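Local structure of transcriptional regulator, LacI family (Corynebacterium glutamicum, 3H5T) at residues A13-K18 and T24-A29; I156-A161 and K322-K327; A187-I192 and D297-G302; R174-P179 and L347-H352; A17-S22 and L45-D50. The protein regulates cell wall biogenesis as an inositol-dependent transcriptional activator of ino1, binding a conserved palindromic motif in the promoters of its target genes. One frame throughout, in Å; residues are numbered along the deposited sequence.

Contacts 1 and 5 belong to the DNA-binding head and share helix 11-19, whose buried side meets helix 23-31 through mainly aliphatic groups, while its more exposed side meets helix 38-50 through aliphatic carbons, a hydroxyl and a long ion pair. The other three lie in the effector domain, contact 2 with its centre about 42 Å from that of contact 1. Contact 2 is a buried salt bridge near the chain's centre in space. It touches contact 4, which is partly buried and largely nonpolar, through Lys324 and Leu347; helix 321-336 leads into strand 344-352. Contact 3, also partly buried, sets an imidazole beside a serine on the opposite side of the chain's centre from contact 1.

Contact 1: residues A13-K18 and T24-A29; sequences ASIAAK and TTVSNA
Val26 of helix 23-31 presses CG2 against Ile15 and Ala16 of helix 11-19 and CG1 against Ile15, a small and mainly aliphatic cluster. Along 24-29, the first residue of note is Thr25, which stands at the start of the second helix and uses its OG1 to hold the backbone N of Ser22, the N-cap residue. Val26 comes next. With chi1 at 177°, CG1 lies anti to the backbone N and CG2 beside it, and the fork opens toward the first helix. CG2 sits 3.5 Å from Ile15 CG2 and 3.7 Å from Ala16 CB, and also rests on the backbone at Ala16 N (3.5 Å), while CG1 is 3.7 Å from Ile15 CG2. The side chains of Ile15 and Val26 meet at about a right angle. Alanine suits position 16 because its single methyl lets the helices come close, the CA atoms of Ala16 and Val26 being 6.0 Å apart; Val26 fills the centre and branched Ile15 the side. Ser27 lies off the contact, its OG bonded to Asn31 OD1, and Ala29 packs on Ile44. The two helices form the helix-turn-helix motif, and helix 38-50 closes its core: Ile15 also rests on Ala48 there, while Ile21 from the turn covers Val26.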
# COMPACT_ATOMS: atom_id res chain seq x y z
N ALA A 13 -20.13 31.66 4.87
CA ALA A 13 -21.45 31.85 5.44
C ALA A 13 -21.39 31.89 6.97
O ALA A 13 -22.12 32.65 7.61
CB ALA A 13 -22.38 30.74 4.97
N SER A 14 -20.52 31.06 7.56
CA SER A 14 -20.34 31.03 9.02
C SER A 14 -19.81 32.38 9.50
O SER A 14 -20.29 32.94 10.48
CB SER A 14 -19.33 29.95 9.40
OG SER A 14 -19.65 28.72 8.80
N ILE A 15 -18.79 32.88 8.81
CA ILE A 15 -18.20 34.17 9.14
C ILE A 15 -19.27 35.27 9.06
O ILE A 15 -19.36 36.13 9.94
CB ILE A 15 -17.03 34.49 8.19
CG1 ILE A 15 -15.87 33.53 8.49
CG2 ILE A 15 -16.63 35.94 8.32
CD1 ILE A 15 -14.68 33.66 7.54
N ALA A 16 -20.08 35.24 8.01
CA ALA A 16 -21.14 36.24 7.86
C ALA A 16 -22.14 36.11 9.01
O ALA A 16 -22.54 37.12 9.59
CB ALA A 16 -21.86 36.06 6.53
N ALA A 17 -22.53 34.88 9.32
CA ALA A 17 -23.49 34.62 10.39
C ALA A 17 -22.99 35.10 11.74
O ALA A 17 -23.73 35.71 12.50
CB ALA A 17 -23.81 33.13 10.46
N LYS A 18 -21.73 34.82 12.05
CA LYS A 18 -21.18 35.25 13.33
C LYS A 18 -21.16 36.78 13.44
O LYS A 18 -21.23 37.33 14.55
CB LYS A 18 -19.77 34.68 13.52
CG LYS A 18 -19.13 35.05 14.86
CD LYS A 18 -17.63 34.72 14.89
CE LYS A 18 -16.96 35.26 16.17
NZ LYS A 18 -15.47 35.04 16.22
N THR A 24 -21.59 37.69 0.89
CA THR A 24 -20.94 38.51 -0.13
C THR A 24 -20.11 39.57 0.59
O THR A 24 -19.03 39.96 0.11
CB THR A 24 -21.97 39.18 -1.06
OG1 THR A 24 -22.72 38.18 -1.76
CG2 THR A 24 -21.28 40.07 -2.08
N THR A 25 -20.60 40.03 1.75
CA THR A 25 -19.89 41.03 2.53
C THR A 25 -18.52 40.44 2.87
O THR A 25 -17.49 41.09 2.69
CB THR A 25 -20.60 41.35 3.87
OG1 THR A 25 -22.00 41.57 3.65
CG2 THR A 25 -20.00 42.60 4.49
N VAL A 26 -18.54 39.20 3.37
CA VAL A 26 -17.32 38.49 3.75
C VAL A 26 -16.40 38.31 2.54
O VAL A 26 -15.19 38.49 2.64
CB VAL A 26 -17.64 37.09 4.35
CG1 VAL A 26 -16.33 36.33 4.66
CG2 VAL A 26 -18.48 37.25 5.61
N SER A 27 -16.99 37.95 1.41
CA SER A 27 -16.22 37.75 0.18
C SER A 27 -15.50 39.04 -0.23
O SER A 27 -14.31 39.03 -0.55
CB SER A 27 -17.14 37.29 -0.94
OG SER A 27 -16.39 36.92 -2.08
N ASN A 28 -16.23 40.16 -0.23
CA ASN A 28 -15.64 41.44 -0.60
C ASN A 28 -14.40 41.73 0.23
O ASN A 28 -13.44 42.31 -0.25
CB ASN A 28 -16.66 42.57 -0.44
CG ASN A 28 -17.80 42.46 -1.43
OD1 ASN A 28 -17.68 41.80 -2.45
ND2 ASN A 28 -18.91 43.13 -1.14
N ALA A 29 -14.43 41.30 1.48
CA ALA A 29 -13.30 41.50 2.37
C ALA A 29 -12.05 40.90 1.73
O ALA A 29 -10.94 41.40 1.93
CB ALA A 29 -13.57 40.84 3.72

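Contact 2: residues I156-A161 and K322-K327; sequences IADQPA and KLKGFK
Asp158 and Lys324 form a buried salt bridge between the loop after strand 154-157 and helix 321-336. Lys324 NZ gives a hydrogen bond of 2.7 Å to Asp158 OD1, approaching from above the carboxylate, 42° out of its plane. The second oxygen, Asp158 OD2, is 3.2 Å from Lys324 NZ, so the ammonium faces both oxygens but favours one. A further acceptor, Asn321 OD1, takes a hydrogen bond from the same NZ, and the lysine is therefore gripped from both the loop and its own helix. Its chain leaves CA with CG anti to the backbone N and then bends at chi3 (64°), which carries NZ across the aspartate at about a right angle. Lysine suits the place because its long methylene stem can pack on Phe91 and Leu347 while its charged tip answers the carboxylate; burial probably strengthens their mutual attraction. The backbone of Asp158 is hydrogen-bonded to Ile169, and that of Ala157 to Ile134 and Ser136. These bonds place strand 154-157 between strands 132-135 and 168-171, in the parallel part of the mixed sheet of the LacI-family sugar-binding-type domain; helix 86-98 lies beside the bridge, which ties helix 321-336 to the loop just past the strand.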
# COMPACT_ATOMS: atom_id res chain seq x y z
N ILE A 156 11.71 4.13 4.42
CA ILE A 156 11.23 2.95 3.73
C ILE A 156 9.84 2.53 4.23
O ILE A 156 9.58 2.54 5.43
CB ILE A 156 12.21 1.77 3.95
CG1 ILE A 156 13.52 2.04 3.21
CG2 ILE A 156 11.58 0.46 3.48
CD1 ILE A 156 14.66 1.16 3.68
N ALA A 157 8.97 2.16 3.29
CA ALA A 157 7.62 1.70 3.63
C ALA A 157 7.43 0.27 3.14
O ALA A 157 7.77 -0.07 2.00
CB ALA A 157 6.57 2.61 3.00
N ASP A 158 6.87 -0.57 4.01
CA ASP A 158 6.62 -1.97 3.70
C ASP A 158 7.88 -2.83 3.62
O ASP A 158 7.97 -3.86 4.28
CB ASP A 158 5.83 -2.06 2.39
CG ASP A 158 4.33 -2.05 2.61
OD1 ASP A 158 3.58 -1.82 1.63
OD2 ASP A 158 3.89 -2.29 3.76
N GLN A 159 8.85 -2.40 2.83
CA GLN A 159 10.10 -3.15 2.68
C GLN A 159 11.07 -2.30 1.85
O GLN A 159 10.65 -1.45 1.08
CB GLN A 159 9.80 -4.47 1.95
CG GLN A 159 9.14 -4.26 0.61
CD GLN A 159 8.66 -5.54 -0.02
OE1 GLN A 159 9.23 -6.61 0.20
NE2 GLN A 159 7.61 -5.44 -0.83
N PRO A 160 12.38 -2.54 1.97
CA PRO A 160 13.09 -3.54 2.77
C PRO A 160 13.32 -3.10 4.22
O PRO A 160 13.59 -1.94 4.49
CB PRO A 160 14.39 -3.71 2.02
CG PRO A 160 14.69 -2.27 1.67
CD PRO A 160 13.35 -1.75 1.18
N ALA A 161 13.24 -4.07 5.12
CA ALA A 161 13.46 -3.83 6.53
C ALA A 161 14.95 -3.89 6.83
O ALA A 161 15.73 -4.42 6.05
CB ALA A 161 12.74 -4.91 7.36
N LYS A 322 -3.38 4.57 3.95
CA LYS A 322 -3.27 6.01 3.83
C LYS A 322 -2.43 6.53 5.00
O LYS A 322 -1.61 7.44 4.83
CB LYS A 322 -4.65 6.67 3.83
CG LYS A 322 -4.62 8.18 3.63
CD LYS A 322 -6.00 8.69 3.29
CE LYS A 322 -5.98 10.09 2.69
NZ LYS A 322 -5.88 11.18 3.70
N LEU A 323 -2.62 5.95 6.17
CA LEU A 323 -1.88 6.37 7.36
C LEU A 323 -0.40 6.02 7.17
O LEU A 323 0.49 6.79 7.57
CB LEU A 323 -2.42 5.67 8.61
CG LEU A 323 -1.79 6.08 9.95
CD1 LEU A 323 -2.14 7.51 10.26
CD2 LEU A 323 -2.27 5.16 11.08
N LYS A 324 -0.15 4.86 6.55
CA LYS A 324 1.21 4.40 6.31
C LYS A 324 1.94 5.40 5.42
O LYS A 324 3.12 5.67 5.60
CB LYS A 324 1.21 3.03 5.64
CG LYS A 324 2.59 2.47 5.42
CD LYS A 324 2.54 1.11 4.75
CE LYS A 324 1.94 1.21 3.36
NZ LYS A 324 1.74 -0.14 2.74
N GLY A 325 1.20 5.95 4.46
CA GLY A 325 1.78 6.93 3.56
C GLY A 325 1.97 8.27 4.24
O GLY A 325 2.97 8.95 4.00
N PHE A 326 1.01 8.65 5.08
CA PHE A 326 1.12 9.92 5.80
C PHE A 326 2.33 9.88 6.73
O PHE A 326 3.11 10.83 6.76
CB PHE A 326 -0.14 10.20 6.63
CG PHE A 326 -0.11 11.54 7.32
CD1 PHE A 326 -0.32 12.72 6.60
CD2 PHE A 326 0.15 11.63 8.68
CE1 PHE A 326 -0.27 13.97 7.23
CE2 PHE A 326 0.21 12.88 9.32
CZ PHE A 326 -0.00 14.04 8.59
N LYS A 327 2.48 8.80 7.48
CA LYS A 327 3.62 8.69 8.39
C LYS A 327 4.92 8.66 7.58
O LYS A 327 5.94 9.20 8.02
CB LYS A 327 3.54 7.41 9.24
CG LYS A 327 2.37 7.32 10.19
CD LYS A 327 2.49 6.11 11.08
CE LYS A 327 1.50 6.20 12.23
NZ LYS A 327 1.62 7.49 12.98

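Contact 3: residues A187-I192 and D297-G302; sequences AGHRKI and DLSLTG
His189 reaches across to Ser299, bringing its imidazole to the serine hydroxymethyl group. From CB, the first torsion of -71° sets CG anti to the carbonyl carbon and sends the ring toward strand 299-302. On one branch ND1 turns to Thr270 OG1, with which it is hydrogen-bonded. On the other, CD2 remains 4.2 Å from Ser299 OG. The far end of the ring carries the contact, with the hydroxyl approaching obliquely: CE1 lies 3.5 Å from Ser299 OG, and NE2 is 3.1 Å from Ser299 OG and 3.6 Å from Ser299 CB. Ser299 OG has a clear hydrogen bond to Val357 O, and His189 NE2 a weak one to Ala358 O, so both side chains also hold the C-terminal tail. Histidine suits this place because its two ring nitrogens can serve partners on different parts of the chain, and serine because it is small enough to admit the ring. Gly188, with positive phi, closes helix 178-186 in a Schellman motif. In the five-stranded sheet of the sugar-binding-type domain, strand 271-274 runs between 192-197 and the edge strand 299-302; His189, just before 192-197, spans the intervening strand 271-274, touching Ala271.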
# COMPACT_ATOMS: atom_id res chain seq x y z
N ALA A 187 -12.73 -23.03 9.55
CA ALA A 187 -13.88 -23.45 8.74
C ALA A 187 -13.62 -24.86 8.21
O ALA A 187 -14.30 -25.34 7.31
CB ALA A 187 -14.11 -22.48 7.58
N GLY A 188 -12.60 -25.51 8.77
CA GLY A 188 -12.26 -26.87 8.39
C GLY A 188 -11.59 -27.11 7.05
O GLY A 188 -11.58 -28.24 6.57
N HIS A 189 -11.02 -26.07 6.44
CA HIS A 189 -10.35 -26.25 5.15
C HIS A 189 -8.94 -26.80 5.36
O HIS A 189 -8.22 -26.36 6.25
CB HIS A 189 -10.29 -24.91 4.40
CG HIS A 189 -11.61 -24.45 3.89
ND1 HIS A 189 -12.07 -24.75 2.62
CD2 HIS A 189 -12.58 -23.69 4.46
CE1 HIS A 189 -13.25 -24.20 2.43
NE2 HIS A 189 -13.59 -23.55 3.53
N ARG A 190 -8.55 -27.77 4.54
CA ARG A 190 -7.22 -28.37 4.64
C ARG A 190 -6.55 -28.42 3.27
O ARG A 190 -5.33 -28.50 3.16
CB ARG A 190 -7.30 -29.78 5.24
CG ARG A 190 -7.81 -29.84 6.68
CD ARG A 190 -6.85 -29.18 7.66
NE ARG A 190 -7.34 -29.21 9.04
CZ ARG A 190 -8.43 -28.58 9.48
NH1 ARG A 190 -9.16 -27.86 8.64
NH2 ARG A 190 -8.80 -28.68 10.75
N LYS A 191 -7.35 -28.39 2.21
CA LYS A 191 -6.81 -28.39 0.86
C LYS A 191 -6.77 -26.93 0.44
O LYS A 191 -7.62 -26.45 -0.30
CB LYS A 191 -7.70 -29.21 -0.08
CG LYS A 191 -7.71 -30.70 0.24
CD LYS A 191 -8.02 -31.55 -0.99
CE LYS A 191 -7.77 -33.02 -0.71
NZ LYS A 191 -7.93 -33.86 -1.94
N ILE A 192 -5.76 -26.23 0.96
CA ILE A 192 -5.59 -24.81 0.71
C ILE A 192 -4.47 -24.48 -0.27
O ILE A 192 -3.43 -25.12 -0.28
CB ILE A 192 -5.31 -24.08 2.04
CG1 ILE A 192 -6.38 -24.47 3.07
CG2 ILE A 192 -5.33 -22.56 1.82
CD1 ILE A 192 -6.05 -24.07 4.49
N ASP A 297 -18.49 -22.25 -3.90
CA ASP A 297 -17.55 -23.06 -4.65
C ASP A 297 -16.12 -22.98 -4.12
O ASP A 297 -15.34 -23.91 -4.27
CB ASP A 297 -17.55 -22.65 -6.12
CG ASP A 297 -18.93 -22.70 -6.74
OD1 ASP A 297 -19.49 -23.81 -6.85
OD2 ASP A 297 -19.45 -21.63 -7.10
N LEU A 298 -15.77 -21.85 -3.50
CA LEU A 298 -14.41 -21.67 -3.00
C LEU A 298 -14.34 -20.58 -1.92
O LEU A 298 -14.98 -19.53 -2.05
CB LEU A 298 -13.51 -21.30 -4.18
CG LEU A 298 -11.98 -21.46 -4.15
CD1 LEU A 298 -11.38 -20.50 -3.15
CD2 LEU A 298 -11.62 -22.90 -3.83
N SER A 299 -13.58 -20.84 -0.87
CA SER A 299 -13.40 -19.85 0.19
C SER A 299 -12.08 -19.13 -0.07
O SER A 299 -11.05 -19.77 -0.30
CB SER A 299 -13.35 -20.52 1.56
OG SER A 299 -14.61 -21.06 1.92
N LEU A 300 -12.10 -17.80 -0.07
CA LEU A 300 -10.88 -17.05 -0.32
C LEU A 300 -10.68 -15.90 0.67
O LEU A 300 -11.64 -15.33 1.18
CB LEU A 300 -10.86 -16.52 -1.76
CG LEU A 300 -11.70 -15.31 -2.15
CD1 LEU A 300 -11.07 -14.09 -1.56
CD2 LEU A 300 -11.76 -15.15 -3.66
N THR A 301 -9.42 -15.58 0.93
CA THR A 301 -9.07 -14.51 1.84
C THR A 301 -8.17 -13.51 1.12
O THR A 301 -7.48 -13.86 0.17
CB THR A 301 -8.33 -15.05 3.08
OG1 THR A 301 -9.12 -16.07 3.71
CG2 THR A 301 -8.10 -13.95 4.09
N GLY A 302 -8.19 -12.26 1.58
CA GLY A 302 -7.36 -11.24 0.97
C GLY A 302 -6.50 -10.55 2.01
O GLY A 302 -6.44 -11.00 3.15

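Contact 4: residues R174-P179 and L347-H352; sequences RKAIAP and LETSFH
Pro179 and Phe351 make the larger nonpolar part of this contact, with the proline CB set against the root of the phenylalanine side chain. Pro179 CB lies 3.6 Å from Phe351 CG and 3.7 Å from Phe351 CB. A CG anti to the backbone N, chi1 -172°, stretches the ring alongside the proline. Over one face of that ring comes a van der Waals contact: the carbonyl oxygen Pro179 O stands 3.5 Å above the plane, displaced toward the rim and 3.6 Å from Phe351 CZ, a placement probably not favourable electrostatically. Third, a methyl meets a threonine fork. Chi1 of 69° brings Thr349 OG1 to 3.5 Å from Ala176 CB, and Thr349 CG2 is 3.8 Å from the same carbon; threonine suits the place because its two branches straddle the methyl. Alanine lets the CA of Ala176 approach that of Thr349 to 6.2 Å, and proline, lacking a backbone N-H, is readily accepted near the start of helix 178-186. Phe303 also packs on Ala176, and Val317 on Thr349. As in other proteins of this fold, these segments probably belong to the crossovers joining the two subdomains. The chemistry implies association by shape and dispersion, without a directional bond between the segments.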
# COMPACT_ATOMS: atom_id res chain seq x y z
N ARG A 174 4.06 -11.30 9.11
CA ARG A 174 3.96 -12.68 9.54
C ARG A 174 2.78 -12.78 10.49
O ARG A 174 2.03 -13.74 10.46
CB ARG A 174 5.25 -13.14 10.23
CG ARG A 174 5.72 -14.51 9.77
CD ARG A 174 7.12 -14.86 10.28
NE ARG A 174 7.14 -15.21 11.70
CZ ARG A 174 8.22 -15.63 12.35
NH1 ARG A 174 9.38 -15.75 11.71
NH2 ARG A 174 8.16 -15.95 13.63
N LYS A 175 2.60 -11.75 11.31
CA LYS A 175 1.50 -11.74 12.27
C LYS A 175 0.16 -11.26 11.72
O LYS A 175 -0.88 -11.81 12.06
CB LYS A 175 1.88 -10.90 13.50
CG LYS A 175 2.92 -11.53 14.40
CD LYS A 175 3.24 -10.62 15.58
CE LYS A 175 4.30 -11.23 16.48
NZ LYS A 175 4.74 -10.28 17.55
N ALA A 176 0.18 -10.24 10.87
CA ALA A 176 -1.05 -9.69 10.31
C ALA A 176 -1.84 -10.69 9.47
O ALA A 176 -3.06 -10.58 9.38
CB ALA A 176 -0.73 -8.46 9.47
N ILE A 177 -1.14 -11.65 8.87
CA ILE A 177 -1.77 -12.67 8.03
C ILE A 177 -2.37 -13.83 8.84
O ILE A 177 -3.26 -14.53 8.37
CB ILE A 177 -0.75 -13.24 7.00
CG1 ILE A 177 -1.48 -13.87 5.81
CG2 ILE A 177 0.15 -14.30 7.66
CD1 ILE A 177 -2.10 -12.87 4.89
N ALA A 178 -1.89 -14.02 10.06
CA ALA A 178 -2.39 -15.12 10.90
C ALA A 178 -3.92 -15.22 10.94
O ALA A 178 -4.48 -16.28 10.68
CB ALA A 178 -1.82 -15.01 12.32
N PRO A 179 -4.62 -14.12 11.27
CA PRO A 179 -6.08 -14.13 11.34
C PRO A 179 -6.78 -14.68 10.10
O PRO A 179 -7.87 -15.27 10.19
CB PRO A 179 -6.42 -12.67 11.59
CG PRO A 179 -5.29 -12.21 12.42
CD PRO A 179 -4.09 -12.81 11.71
N LEU A 347 2.89 -0.73 12.04
CA LEU A 347 1.50 -0.35 11.83
C LEU A 347 0.60 -1.51 12.23
O LEU A 347 0.91 -2.67 11.95
CB LEU A 347 1.25 0.01 10.37
CG LEU A 347 1.83 1.33 9.86
CD1 LEU A 347 1.24 1.63 8.50
CD2 LEU A 347 1.49 2.47 10.81
N GLU A 348 -0.50 -1.20 12.90
CA GLU A 348 -1.42 -2.24 13.31
C GLU A 348 -2.42 -2.51 12.20
O GLU A 348 -2.76 -1.62 11.43
CB GLU A 348 -2.17 -1.82 14.59
CG GLU A 348 -3.48 -2.58 14.80
CD GLU A 348 -3.98 -2.53 16.24
OE1 GLU A 348 -3.35 -3.19 17.10
OE2 GLU A 348 -4.99 -1.84 16.51
N THR A 349 -2.85 -3.76 12.12
CA THR A 349 -3.84 -4.18 11.14
C THR A 349 -5.01 -4.75 11.93
O THR A 349 -4.91 -4.94 13.13
CB THR A 349 -3.30 -5.30 10.22
OG1 THR A 349 -3.15 -6.51 10.98
CG2 THR A 349 -1.94 -4.91 9.63
N SER A 350 -6.12 -5.01 11.26
CA SER A 350 -7.28 -5.58 11.92
C SER A 350 -7.97 -6.51 10.94
O SER A 350 -8.16 -6.17 9.78
CB SER A 350 -8.25 -4.48 12.36
OG SER A 350 -8.70 -3.73 11.25
N PHE A 351 -8.33 -7.70 11.41
CA PHE A 351 -8.98 -8.67 10.55
C PHE A 351 -10.40 -8.25 10.23
O PHE A 351 -11.08 -7.64 11.05
CB PHE A 351 -8.97 -10.04 11.24
CG PHE A 351 -9.45 -11.16 10.35
CD1 PHE A 351 -8.87 -11.38 9.11
CD2 PHE A 351 -10.49 -11.99 10.76
CE1 PHE A 351 -9.31 -12.40 8.27
CE2 PHE A 351 -10.95 -13.03 9.94
CZ PHE A 351 -10.36 -13.23 8.69
N HIS A 352 -10.86 -8.59 9.03
CA HIS A 352 -12.21 -8.26 8.58
C HIS A 352 -12.91 -9.58 8.24
O HIS A 352 -12.78 -10.08 7.12
CB HIS A 352 -12.13 -7.36 7.35
CG HIS A 352 -13.45 -6.87 6.86
ND1 HIS A 352 -14.02 -7.29 5.69
CD2 HIS A 352 -14.31 -5.96 7.39
CE1 HIS A 352 -15.17 -6.68 5.51
NE2 HIS A 352 -15.37 -5.86 6.53

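Contact 5: residues A17-S22 and L45-D50; sequences AKLGIS and LDTAED
Thr47 of helix 38-50 is met by Lys18 on its methyl and by Leu19 on its hydroxyl. Lys18 CD lies 3.5 Å from Thr47 CG2, the side chains reaching toward each other tip to tip. Leu19 comes in the same manner, its CD2 3.5 Å and its CD1 3.8 Å from Thr47 OG1. Beyond the threonine the extended lysine chain carries NZ on to Asp50, one turn further along the helix; Lys18 NZ to Asp50 OD2 is 4.0 Å, a long and hence weak ion pair, in which the two side chains cross at about a right angle.

The next shell explains the poses. Thr47 has OG1 beside its own backbone N, chi1 -69°, which lets the hydroxyl hydrogen-bond to Arg43 O one turn back, so the buried oxygen can face leucine methyls at little cost. Threonine thus offers a methyl to the lysine stem while its polar group is satisfied within its helix. Leu19 also touches Ile44 and the side chain of Arg43. Behind it, Gly20 with positive phi ends helix 11-19 in a Schellman motif, a conformation that favours glycine, and turns the chain so that Ile21 also packs on Ile44.

Chemically, the junction grades from aliphatic packing near the core of the helix-turn-helix domain to charge at its exposed rim. Its hold probably comes mostly from van der Waals contact of Thr47 with Leu19 and the lysine stem, with the distant Lys18 and Asp50 charges adding a weak, solvent-softened attraction.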
# COMPACT_ATOMS: atom_id res chain seq x y z
N ALA A 17 -22.53 34.88 9.32
CA ALA A 17 -23.49 34.62 10.39
C ALA A 17 -22.99 35.10 11.74
O ALA A 17 -23.73 35.71 12.50
CB ALA A 17 -23.81 33.13 10.46
N LYS A 18 -21.73 34.82 12.05
CA LYS A 18 -21.18 35.25 13.33
C LYS A 18 -21.16 36.78 13.44
O LYS A 18 -21.23 37.33 14.55
CB LYS A 18 -19.77 34.68 13.52
CG LYS A 18 -19.13 35.05 14.86
CD LYS A 18 -17.63 34.72 14.89
CE LYS A 18 -16.96 35.26 16.17
NZ LYS A 18 -15.47 35.04 16.22
N LEU A 19 -21.08 37.47 12.30
CA LEU A 19 -21.04 38.93 12.30
C LEU A 19 -22.34 39.61 11.88
O LEU A 19 -22.43 40.84 11.81
CB LEU A 19 -19.90 39.40 11.40
CG LEU A 19 -18.50 38.97 11.81
CD1 LEU A 19 -17.55 39.10 10.64
CD2 LEU A 19 -18.03 39.81 12.99
N GLY A 20 -23.36 38.82 11.58
CA GLY A 20 -24.62 39.39 11.16
C GLY A 20 -24.55 40.15 9.84
O GLY A 20 -25.29 41.11 9.64
N ILE A 21 -23.65 39.74 8.95
CA ILE A 21 -23.54 40.37 7.64
C ILE A 21 -23.81 39.32 6.55
O ILE A 21 -24.17 38.18 6.87
CB ILE A 21 -22.14 41.04 7.41
CG1 ILE A 21 -21.02 40.04 7.69
CG2 ILE A 21 -22.00 42.27 8.30
CD1 ILE A 21 -19.63 40.63 7.47
N SER A 22 -23.65 39.69 5.29
CA SER A 22 -23.90 38.75 4.19
C SER A 22 -22.64 37.99 3.80
O SER A 22 -21.52 38.42 4.08
CB SER A 22 -24.45 39.51 2.98
OG SER A 22 -25.73 40.05 3.25
N LEU A 45 -11.66 39.80 8.63
CA LEU A 45 -10.39 39.09 8.57
C LEU A 45 -9.98 38.48 9.91
O LEU A 45 -9.52 37.34 9.96
CB LEU A 45 -9.29 40.04 8.08
CG LEU A 45 -9.43 40.51 6.63
CD1 LEU A 45 -8.19 41.32 6.26
CD2 LEU A 45 -9.59 39.31 5.70
N ASP A 46 -10.16 39.23 11.00
CA ASP A 46 -9.81 38.73 12.32
C ASP A 46 -10.75 37.61 12.73
O ASP A 46 -10.33 36.64 13.35
CB ASP A 46 -9.85 39.84 13.36
CG ASP A 46 -8.81 40.92 13.11
OD1 ASP A 46 -7.75 40.61 12.52
OD2 ASP A 46 -9.04 42.07 13.53
N THR A 47 -12.04 37.76 12.41
CA THR A 47 -13.01 36.72 12.73
C THR A 47 -12.63 35.44 11.97
O THR A 47 -12.82 34.33 12.46
CB THR A 47 -14.45 37.15 12.34
OG1 THR A 47 -14.89 38.22 13.19
CG2 THR A 47 -15.41 35.99 12.49
N ALA A 48 -12.07 35.60 10.77
CA ALA A 48 -11.65 34.46 9.98
C ALA A 48 -10.45 33.82 10.68
O ALA A 48 -10.30 32.60 10.72
CB ALA A 48 -11.25 34.91 8.58
N GLU A 49 -9.60 34.66 11.24
CA GLU A 49 -8.42 34.19 11.94
C GLU A 49 -8.82 33.37 13.16
O GLU A 49 -8.30 32.28 13.38
CB GLU A 49 -7.57 35.39 12.35
CG GLU A 49 -6.31 35.09 13.11
CD GLU A 49 -5.41 36.31 13.17
OE1 GLU A 49 -5.93 37.42 13.41
OE2 GLU A 49 -4.19 36.15 12.99
N ASP A 50 -9.75 33.90 13.96
CA ASP A 50 -10.23 33.22 15.16
C ASP A 50 -10.78 31.84 14.80
O ASP A 50 -10.80 30.92 15.62
CB ASP A 50 -11.36 34.02 15.83
CG ASP A 50 -10.93 35.44 16.19
OD1 ASP A 50 -9.79 35.62 16.67
OD2 ASP A 50 -11.75 36.37 16.02